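Local coordinates for protein fibroblast growth factor 18 (PDB 4CJM) that acts as a secreted growth factor that signals through fibroblast growth factor receptors and regulates cell proliferation, differentiation, migration and bone development, at residues 20-24 with 66-70. Residues are numbered along the deposited sequence; the frame is centred on the assembly and turned at random.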
loop_
_atom_site.group_PDB
_atom_site.type_symbol
_atom_site.label_atom_id
_atom_site.label_comp_id
_atom_site.label_asym_id
_atom_site.label_seq_id
_atom_site.Cartn_x
_atom_site.Cartn_y
_atom_site.Cartn_z
ATOM N N LEU A 20 1.364 -9.807 -5.346
ATOM C CA LEU A 20 1.425 -11.150 -5.917
ATOM C C LEU A 20 1.275 -11.146 -7.428
ATOM O O LEU A 20 1.390 -12.186 -8.065
ATOM C CB LEU A 20 0.335 -12.031 -5.291
ATOM C CG LEU A 20 0.405 -12.140 -3.766
ATOM C CD1 LEU A 20 -0.849 -12.782 -3.194
ATOM C CD2 LEU A 20 1.646 -12.913 -3.330
ATOM N N GLY A 21 1.035 -9.972 -7.999
ATOM C CA GLY A 21 0.695 -9.844 -9.393
ATOM C C GLY A 21 -0.530 -8.956 -9.443
ATOM O O GLY A 21 -0.548 -7.903 -8.842
ATOM N N ARG A 22 -1.549 -9.376 -10.171
ATOM C CA ARG A 22 -2.813 -8.659 -10.180
ATOM C C ARG A 22 -3.406 -8.615 -8.770
ATOM O O ARG A 22 -3.964 -7.601 -8.349
ATOM C CB ARG A 22 -3.759 -9.317 -11.175
ATOM C CG ARG A 22 -5.165 -8.777 -11.238
ATOM C CD ARG A 22 -6.049 -9.484 -12.304
ATOM N NE ARG A 22 -5.464 -9.744 -13.640
ATOM C CZ ARG A 22 -5.059 -10.925 -14.143
ATOM N NH1 ARG A 22 -5.097 -12.056 -13.435
ATOM N NH2 ARG A 22 -4.587 -10.973 -15.388
ATOM N N ARG A 23 -3.245 -9.696 -8.020
ATOM C CA ARG A 23 -3.813 -9.797 -6.678
ATOM C C ARG A 23 -2.930 -9.106 -5.645
ATOM O O ARG A 23 -1.708 -9.159 -5.717
ATOM C CB ARG A 23 -3.988 -11.260 -6.330
ATOM C CG ARG A 23 -4.735 -11.516 -5.052
ATOM C CD ARG A 23 -5.081 -12.993 -4.895
ATOM N NE ARG A 23 -5.246 -13.371 -3.490
ATOM C CZ ARG A 23 -4.417 -14.125 -2.759
ATOM N NH1 ARG A 23 -3.296 -14.644 -3.256
ATOM N NH2 ARG A 23 -4.725 -14.365 -1.485
ATOM N N ILE A 24 -3.577 -8.424 -4.706
ATOM C CA ILE A 24 -2.907 -7.737 -3.604
ATOM C C ILE A 24 -3.383 -8.343 -2.298
ATOM O O ILE A 24 -4.546 -8.715 -2.147
ATOM C CB ILE A 24 -3.228 -6.235 -3.575
ATOM C CG1 ILE A 24 -2.811 -5.559 -4.884
ATOM C CG2 ILE A 24 -2.563 -5.550 -2.386
ATOM C CD1 ILE A 24 -1.329 -5.583 -5.167
ATOM N N LYS A 66 -11.061 -1.014 -5.293
ATOM C CA LYS A 66 -10.348 -2.261 -5.105
ATOM C C LYS A 66 -8.848 -2.088 -5.315
ATOM O O LYS A 66 -8.421 -1.477 -6.289
ATOM C CB LYS A 66 -10.869 -3.311 -6.068
ATOM C CG LYS A 66 -10.340 -4.714 -5.811
ATOM C CD LYS A 66 -11.099 -5.783 -6.602
ATOM C CE LYS A 66 -10.449 -7.158 -6.442
ATOM N NZ LYS A 66 -10.740 -8.065 -7.591
ATOM N N LEU A 67 -8.050 -2.625 -4.403
ATOM C CA LEU A 67 -6.601 -2.670 -4.595
ATOM C C LEU A 67 -6.255 -3.741 -5.604
ATOM O O LEU A 67 -6.767 -4.857 -5.538
ATOM C CB LEU A 67 -5.890 -3.019 -3.308
ATOM C CG LEU A 67 -6.057 -2.022 -2.179
ATOM C CD1 LEU A 67 -5.329 -2.588 -0.982
ATOM C CD2 LEU A 67 -5.506 -0.661 -2.538
ATOM N N VAL A 68 -5.388 -3.395 -6.544
ATOM C CA VAL A 68 -5.090 -4.277 -7.644
ATOM C C VAL A 68 -3.651 -3.974 -8.080
ATOM O O VAL A 68 -3.163 -2.855 -7.897
ATOM C CB VAL A 68 -6.214 -4.094 -8.713
ATOM C CG1 VAL A 68 -6.207 -2.714 -9.372
ATOM C CG2 VAL A 68 -6.207 -5.183 -9.769
ATOM N N GLY A 69 -2.931 -5.001 -8.528
ATOM C CA GLY A 69 -1.589 -4.814 -9.075
ATOM C C GLY A 69 -1.694 -4.619 -10.571
ATOM O O GLY A 69 -2.488 -5.291 -11.230
ATOM N N LYS A 70 -0.891 -3.699 -11.108
ATOM C CA LYS A 70 -0.882 -3.430 -12.553
ATOM C C LYS A 70 0.529 -3.245 -13.080
ATOM O O LYS A 70 1.359 -2.604 -12.431
ATOM C CB LYS A 70 -1.671 -2.162 -12.865
ATOM C CG LYS A 70 -3.101 -2.198 -12.365
ATOM C CD LYS A 70 -3.810 -0.893 -12.618
ATOM C CE LYS A 70 -4.099 -0.688 -14.083
ATOM N NZ LYS A 70 -5.148 0.355 -14.209
#
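In the beta-trefoil of this FGF, the turn between strands 16-19 and 24-25 lies against strand 67-70, which pairs antiparallel with 58-61 in a beta hairpin. One backbone hydrogen bond joins the two: G69 N donates to R22 O at 2.8 Å. The N-H points almost straight at the oxygen (177°) but reaches it from above the carbonyl plane, 37° out of it. G69 CA also lies 3.3 Å from G21 O, a CA-H...O contact, and R22 CA makes another to G69 O. With no side chain, G69 lays its backbone directly against the carbonyl groups of G21 and R22. On the buried side, I24 lays its CG1 branch over the strand backbone, with CG1 3.7 Å from V68 C. I24 CB also meets L67 CB at 4.2 Å. Both side chains touch F104, and I24 also touches L59 on strand 58-61, so I24 joins the apolar cluster there. The other side is more exposed. There the R22 chain starts out extended, with CG opposite the backbone nitrogen (chi1 175°), which sets its aliphatic stem beside V68, and bends at chi3. R22 CG and V68 CG2 are 4.0 Å apart, and the same methyl lies 3.6 Å from R22 O.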